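Side-chain contacts in ribulose-bisphosphate carboxylase (Alicyclobacillus acidocaldarius subsp. acidocaldarius, PDB 4NAS), which belongs to the family of the RuBisCO large chain, pairing an N-terminal domain with a TIM-barrel domain and holding calcium ions in this model: residues 54-59 against 84-89; 223-228 against 255-260; 389-394 against 399-404. All coordinates share one frame; numbering follows the deposited sequence.

Contact 1: residues 54-59 against 84-89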
# COMPACT_ATOMS: atom_id res chain seq x y z
N ALA B 54 -18.08 -19.86 17.50
CA ALA B 54 -17.51 -20.79 16.53
C ALA B 54 -17.75 -20.35 15.10
O ALA B 54 -16.90 -20.54 14.23
CB ALA B 54 -18.06 -22.20 16.76
N LYS B 55 -18.91 -19.75 14.85
CA LYS B 55 -19.27 -19.29 13.52
C LYS B 55 -18.39 -18.14 13.03
O LYS B 55 -18.39 -17.84 11.84
CB LYS B 55 -20.76 -18.91 13.45
CG LYS B 55 -21.03 -17.41 13.55
CD LYS B 55 -22.02 -16.96 12.49
CE LYS B 55 -21.73 -15.53 12.02
NZ LYS B 55 -22.62 -15.13 10.89
N HIS B 56 -17.65 -17.51 13.94
CA HIS B 56 -16.72 -16.45 13.58
C HIS B 56 -15.31 -16.99 13.40
O HIS B 56 -14.38 -16.25 13.03
CB HIS B 56 -16.71 -15.35 14.65
CG HIS B 56 -17.93 -14.48 14.64
ND1 HIS B 56 -18.05 -13.37 13.84
CD2 HIS B 56 -19.09 -14.57 15.34
CE1 HIS B 56 -19.23 -12.81 14.04
NE2 HIS B 56 -19.88 -13.52 14.95
N CYS B 57 -15.13 -18.29 13.66
CA CYS B 57 -13.78 -18.85 13.60
C CYS B 57 -13.40 -19.27 12.18
O CYS B 57 -14.25 -19.73 11.42
CB CYS B 57 -13.61 -20.01 14.58
SG CYS B 57 -11.91 -20.64 14.66
N GLY B 58 -12.12 -19.12 11.84
CA GLY B 58 -11.62 -19.54 10.55
C GLY B 58 -11.38 -21.04 10.48
O GLY B 58 -11.53 -21.74 11.48
N ARG B 59 -11.03 -21.54 9.29
CA ARG B 59 -10.74 -22.97 9.12
C ARG B 59 -9.66 -23.20 8.08
O ARG B 59 -9.49 -22.40 7.16
CB ARG B 59 -12.01 -23.75 8.75
CG ARG B 59 -13.23 -22.90 8.52
CD ARG B 59 -14.32 -23.61 7.74
NE ARG B 59 -15.38 -22.67 7.40
CZ ARG B 59 -15.63 -22.23 6.17
NH1 ARG B 59 -16.62 -21.37 5.97
NH2 ARG B 59 -14.91 -22.65 5.14
N VAL B 84 -16.90 -14.28 6.36
CA VAL B 84 -17.12 -12.92 5.85
C VAL B 84 -17.71 -12.00 6.93
O VAL B 84 -17.59 -10.78 6.86
CB VAL B 84 -18.04 -12.96 4.61
CG1 VAL B 84 -18.47 -11.55 4.16
CG2 VAL B 84 -17.33 -13.68 3.49
N ALA B 85 -18.31 -12.61 7.94
CA ALA B 85 -18.94 -11.85 9.01
C ALA B 85 -17.95 -11.06 9.83
O ALA B 85 -18.36 -10.19 10.59
CB ALA B 85 -19.75 -12.78 9.91
N ASN B 86 -16.65 -11.35 9.70
CA ASN B 86 -15.65 -10.58 10.44
C ASN B 86 -15.15 -9.35 9.69
O ASN B 86 -14.38 -8.55 10.24
CB ASN B 86 -14.45 -11.46 10.81
CG ASN B 86 -14.85 -12.64 11.62
OD1 ASN B 86 -15.91 -12.64 12.26
ND2 ASN B 86 -14.03 -13.69 11.58
N LEU B 87 -15.57 -9.22 8.43
CA LEU B 87 -15.15 -8.09 7.61
C LEU B 87 -16.21 -6.99 7.71
O LEU B 87 -17.26 -7.18 8.34
CB LEU B 87 -14.90 -8.52 6.15
CG LEU B 87 -13.87 -9.65 5.96
CD1 LEU B 87 -13.61 -9.98 4.49
CD2 LEU B 87 -12.55 -9.33 6.66
N ASN B 88 -15.93 -5.84 7.12
CA ASN B 88 -16.82 -4.68 7.24
C ASN B 88 -17.00 -3.99 5.90
O ASN B 88 -17.36 -2.82 5.87
CB ASN B 88 -16.30 -3.68 8.29
CG ASN B 88 -15.01 -2.95 7.84
OD1 ASN B 88 -14.51 -3.19 6.74
ND2 ASN B 88 -14.49 -2.06 8.68
N GLY B 89 -16.68 -4.69 4.81
CA GLY B 89 -16.90 -4.16 3.46
C GLY B 89 -15.85 -3.20 2.90
O GLY B 89 -16.13 -2.45 1.96

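Contact 2: residues 223-228 against 255-260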
# COMPACT_ATOMS: atom_id res chain seq x y z
N SER B 223 -9.44 16.21 0.11
CA SER B 223 -10.04 17.08 -0.90
C SER B 223 -10.07 16.36 -2.25
O SER B 223 -10.50 16.92 -3.26
CB SER B 223 -9.30 18.41 -0.98
OG SER B 223 -8.01 18.25 -1.53
N LEU B 224 -9.65 15.10 -2.24
CA LEU B 224 -9.57 14.29 -3.45
C LEU B 224 -10.93 14.08 -4.15
O LEU B 224 -11.03 14.20 -5.37
CB LEU B 224 -8.94 12.94 -3.14
CG LEU B 224 -8.22 12.24 -4.29
CD1 LEU B 224 -7.12 13.13 -4.84
CD2 LEU B 224 -7.64 10.91 -3.82
N ARG B 225 -11.96 13.78 -3.37
CA ARG B 225 -13.26 13.49 -3.97
C ARG B 225 -13.88 14.77 -4.55
O ARG B 225 -14.46 14.76 -5.65
CB ARG B 225 -14.17 12.78 -2.95
CG ARG B 225 -15.14 11.76 -3.57
CD ARG B 225 -15.76 10.85 -2.52
NE ARG B 225 -16.46 11.62 -1.49
CZ ARG B 225 -17.24 11.10 -0.55
NH1 ARG B 225 -17.44 9.80 -0.49
NH2 ARG B 225 -17.82 11.90 0.33
N GLU B 226 -13.74 15.87 -3.83
CA GLU B 226 -14.19 17.16 -4.37
C GLU B 226 -13.42 17.54 -5.64
O GLU B 226 -14.00 18.02 -6.60
CB GLU B 226 -14.07 18.27 -3.32
CG GLU B 226 -14.60 19.64 -3.79
CD GLU B 226 -16.09 19.62 -4.14
OE1 GLU B 226 -16.84 18.81 -3.55
OE2 GLU B 226 -16.52 20.42 -5.01
N ARG B 227 -12.10 17.31 -5.65
CA ARG B 227 -11.34 17.61 -6.86
C ARG B 227 -11.77 16.73 -8.03
O ARG B 227 -11.89 17.20 -9.16
CB ARG B 227 -9.82 17.52 -6.63
CG ARG B 227 -9.04 18.02 -7.86
CD ARG B 227 -7.53 18.17 -7.64
NE ARG B 227 -7.03 19.46 -8.15
CZ ARG B 227 -5.79 19.91 -7.92
NH1 ARG B 227 -4.94 19.16 -7.23
NH2 ARG B 227 -5.40 21.07 -8.40
N ALA B 228 -12.00 15.45 -7.77
CA ALA B 228 -12.46 14.52 -8.80
C ALA B 228 -13.78 15.01 -9.41
O ALA B 228 -14.01 14.90 -10.63
CB ALA B 228 -12.67 13.14 -8.20
N ALA B 255 -15.10 5.82 -7.07
CA ALA B 255 -15.85 5.00 -8.00
C ALA B 255 -17.32 4.90 -7.55
O ALA B 255 -18.23 4.73 -8.36
CB ALA B 255 -15.18 3.62 -8.11
N ARG B 256 -17.56 5.04 -6.26
CA ARG B 256 -18.93 4.95 -5.76
C ARG B 256 -19.72 6.25 -5.91
O ARG B 256 -20.94 6.23 -6.05
CB ARG B 256 -18.96 4.49 -4.31
CG ARG B 256 -20.33 3.95 -3.88
CD ARG B 256 -20.37 3.59 -2.40
NE ARG B 256 -19.28 2.71 -1.97
CZ ARG B 256 -19.33 1.38 -2.00
NH1 ARG B 256 -20.40 0.76 -2.47
NH2 ARG B 256 -18.30 0.67 -1.57
N ASP B 257 -19.02 7.38 -5.89
CA ASP B 257 -19.67 8.70 -5.89
C ASP B 257 -20.28 9.06 -7.27
O ASP B 257 -19.55 9.22 -8.25
CB ASP B 257 -18.61 9.73 -5.49
CG ASP B 257 -19.20 11.08 -5.14
OD1 ASP B 257 -20.35 11.38 -5.53
OD2 ASP B 257 -18.48 11.85 -4.47
N PRO B 258 -21.62 9.22 -7.34
CA PRO B 258 -22.32 9.54 -8.58
C PRO B 258 -21.81 10.84 -9.20
O PRO B 258 -21.74 10.96 -10.43
CB PRO B 258 -23.76 9.72 -8.12
CG PRO B 258 -23.87 8.85 -6.92
CD PRO B 258 -22.56 9.02 -6.22
N ASP B 259 -21.44 11.80 -8.36
CA ASP B 259 -20.93 13.09 -8.83
C ASP B 259 -19.54 13.02 -9.45
O ASP B 259 -19.13 13.94 -10.17
CB ASP B 259 -20.97 14.15 -7.73
CG ASP B 259 -22.39 14.56 -7.36
OD1 ASP B 259 -23.30 14.41 -8.20
OD2 ASP B 259 -22.59 15.03 -6.22
N VAL B 260 -18.79 11.95 -9.16
CA VAL B 260 -17.54 11.69 -9.87
C VAL B 260 -17.91 10.98 -11.17
O VAL B 260 -17.79 9.75 -11.31
CB VAL B 260 -16.50 10.90 -9.03
CG1 VAL B 260 -15.20 10.74 -9.80
CG2 VAL B 260 -16.23 11.64 -7.74

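Contact 3: residues 389-394 against 399-404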
# COMPACT_ATOMS: atom_id res chain seq x y z
N VAL B 389 -6.15 -7.42 -44.33
CA VAL B 389 -4.98 -7.05 -45.11
C VAL B 389 -3.72 -7.17 -44.28
O VAL B 389 -3.67 -6.69 -43.15
CB VAL B 389 -5.10 -5.60 -45.57
CG1 VAL B 389 -4.03 -5.29 -46.62
CG2 VAL B 389 -6.49 -5.33 -46.13
N PRO B 390 -2.68 -7.82 -44.83
CA PRO B 390 -1.39 -7.84 -44.14
C PRO B 390 -0.88 -6.42 -43.98
O PRO B 390 -1.05 -5.61 -44.89
CB PRO B 390 -0.49 -8.62 -45.10
CG PRO B 390 -1.42 -9.44 -45.94
CD PRO B 390 -2.65 -8.59 -46.09
N LEU B 391 -0.28 -6.12 -42.83
CA LEU B 391 0.29 -4.81 -42.55
C LEU B 391 1.22 -4.34 -43.67
O LEU B 391 1.11 -3.22 -44.16
CB LEU B 391 1.06 -4.85 -41.22
CG LEU B 391 0.20 -5.06 -39.98
CD1 LEU B 391 1.02 -4.99 -38.71
CD2 LEU B 391 -0.91 -4.03 -39.94
N GLU B 392 2.13 -5.23 -44.06
CA GLU B 392 3.12 -4.92 -45.08
C GLU B 392 2.41 -4.55 -46.39
O GLU B 392 2.87 -3.68 -47.14
CB GLU B 392 4.03 -6.13 -45.28
CG GLU B 392 5.13 -5.92 -46.30
CD GLU B 392 5.80 -7.23 -46.72
OE1 GLU B 392 5.75 -8.21 -45.94
OE2 GLU B 392 6.37 -7.27 -47.83
N GLU B 393 1.29 -5.21 -46.64
CA GLU B 393 0.47 -4.91 -47.81
C GLU B 393 -0.25 -3.56 -47.66
O GLU B 393 -0.19 -2.72 -48.56
CB GLU B 393 -0.52 -6.05 -48.08
CG GLU B 393 -1.34 -5.91 -49.35
CD GLU B 393 -2.06 -7.21 -49.71
OE1 GLU B 393 -3.29 -7.16 -49.92
OE2 GLU B 393 -1.39 -8.26 -49.78
N ALA B 394 -0.92 -3.38 -46.53
CA ALA B 394 -1.62 -2.13 -46.23
C ALA B 394 -0.67 -0.93 -46.29
O ALA B 394 -1.04 0.16 -46.73
CB ALA B 394 -2.31 -2.20 -44.84
N PRO B 399 1.79 5.70 -45.57
CA PRO B 399 3.17 6.02 -45.15
C PRO B 399 3.38 5.94 -43.64
O PRO B 399 4.49 5.63 -43.22
CB PRO B 399 3.37 7.44 -45.68
CG PRO B 399 2.00 8.00 -45.82
CD PRO B 399 1.15 6.84 -46.24
N ALA B 400 2.36 6.22 -42.84
CA ALA B 400 2.52 6.15 -41.37
C ALA B 400 2.89 4.74 -40.93
O ALA B 400 3.92 4.52 -40.29
CB ALA B 400 1.27 6.64 -40.66
N LEU B 401 2.04 3.78 -41.28
CA LEU B 401 2.29 2.38 -40.99
C LEU B 401 3.63 1.94 -41.55
O LEU B 401 4.37 1.20 -40.91
CB LEU B 401 1.18 1.50 -41.57
CG LEU B 401 1.32 -0.01 -41.35
CD1 LEU B 401 1.34 -0.34 -39.85
CD2 LEU B 401 0.21 -0.77 -42.05
N ARG B 402 3.94 2.40 -42.76
CA ARG B 402 5.19 2.10 -43.43
C ARG B 402 6.40 2.46 -42.55
O ARG B 402 7.27 1.63 -42.31
CB ARG B 402 5.25 2.87 -44.75
CG ARG B 402 6.54 2.80 -45.51
CD ARG B 402 6.54 3.86 -46.61
NE ARG B 402 7.16 5.11 -46.19
CZ ARG B 402 6.91 6.30 -46.74
NH1 ARG B 402 7.54 7.39 -46.30
NH2 ARG B 402 6.03 6.41 -47.73
N GLN B 403 6.45 3.70 -42.09
CA GLN B 403 7.53 4.15 -41.21
C GLN B 403 7.59 3.34 -39.91
O GLN B 403 8.67 2.99 -39.43
CB GLN B 403 7.39 5.64 -40.92
CG GLN B 403 7.68 6.52 -42.13
CD GLN B 403 7.57 8.00 -41.85
OE1 GLN B 403 6.48 8.53 -41.65
NE2 GLN B 403 8.72 8.70 -41.85
N ALA B 404 6.42 3.04 -39.36
CA ALA B 404 6.33 2.30 -38.10
C ALA B 404 6.83 0.89 -38.29
O ALA B 404 7.53 0.37 -37.43
CB ALA B 404 4.89 2.27 -37.60

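Contact 1: residues 54-59 against 84-89
His56 ND1 donates to Asn86 OD1 at 2.8 Å, the shorter of two hydrogen bonds by which the Asn86 amide holds this residue. The bond is nearly straight, with an N-H...O angle of 169°, and OD1 lies in the plane of the imidazole ring. In return, Asn86 ND2 donates a hydrogen bond to the backbone His56 O at 3.0 Å, on a lone pair in the carbonyl plane. One amide thus reads both the ring and the main chain of a single histidine, which fixes which end of the amide faces which partner. Ring and amide are nearly coplanar, 13° apart. In His56, CG sits beside the backbone N (chi1 -73°), which swings ND1 round to the same amide that the His56 carbonyl meets. The bent chain of Lys55 passes over one ring face, CE 4.0 Å above the plane toward the rim, and its NZ comes 3.8 Å from Ala85 CB. The other ring nitrogen, His56 NE2, bonds to Tyr186 OH of the second subunit. The pair joins the turn after helix 47-54 to the loop after strand 73-83, where this N-terminal domain meets the catalytic domain of the second subunit, as in dimers of RuBisCO large chains.

Contact 2: residues 223-228 against 255-260
Ala228 and Val260 form the tight, buried part of this contact. Ala228 CB fits against both methyls of the valine, at 3.8 Å from Val260 CG1 and 3.9 Å from Val260 CG2. Val260 CG1 is anti to the backbone N (chi1 -177°), and the two branches straddle the alanine methyl. The polar side is looser and partly exposed. There the aliphatic part of Arg225 crosses Asp257 at a slant, with CG and CD of Arg225 each 3.5 Å from Asp257 OD2. The salt bridge is long, 3.6 Å from Arg225 NE to Asp257 OD2. The oxygen stands well out of the guanidinium plane, so charge acts here without a directed N-H, and the guanidinium and carboxylate planes are 76° apart. Asp257 OD2 has a stronger partner in Arg229, one turn further along helix 221-233. The other oxygen, Asp257 OD1, accepts from Asp259 N at 3.1 Å in an Asx turn, which holds the carboxylate against the loop. Lys127 NZ binds the carbonyls of Asp257 and Val260. The contact joins helix 221-233 to the turn that follows helix 248-256, and Ala228 and Val260 both rest on Leu239 of strand 238-242.

Contact 3: residues 389-394 against 399-404
Two short helices near the C-terminus, 391-394 and 399-408, pack together through leucine and alanine side chains. Leu401 carries the contact. Its CB points toward the other segment, and one methyl, CD2, does all the close touching. Leu401 CD2 lies 4.0 Å from Leu391 CD2 and also 4.0 Å from Ala394 CB. The same methyl comes 3.4 Å from the backbone oxygen Leu391 O. It thus rests against a carbonyl oxygen and two apolar groups of one helical turn. CG of Leu401 is anti to the backbone N (chi1 179°), and this extends the side chain toward helix 391-394. Leu391 takes another course. Its CG lies beside the backbone N (chi1 -67°), and its chain meets that of Leu401 at about a right angle. The two short helices form a helical hairpin joined by the four-residue link 395-398, in the C-terminal part of the TIM-barrel catalytic domain. Pro390 is the N-cap residue of the first helix, and its carbonyl O accepts from Ala394 N at 2.8 Å. Ala394 O in turn receives Arg398 NH1, from the link itself. Leu401 also touches Ala395. Helix 371-386 lies alongside: Ala394 packs on Ala384, Ala400 packs on Met373 and Asp380, and Leu401 N makes a weak hydrogen bond to Asp380 OD2.

The three contacts follow one another along the chain. Contact 1 belongs to the N-terminal domain; contacts 2 and 3 fall in the catalytic domain. Contact 1 joins loops beside strands 59-68 and 73-83, neighbours in the mixed sheet. Contact 2 lies next to the parallel sheet that includes strand 238-242, whereas contact 3 pairs helices near the C-terminus. The centres of contacts 1 and 2 are 31 Å apart, yet their nearest atoms approach to about 5 Å without touching. Here the catalytic domain comes close to the N-terminal domain. Contact 3 is more distant, its centre 58 Å from contact 1 and 43 Å from contact 2. It lies across the chain's centre from contact 1, at the C-terminal end.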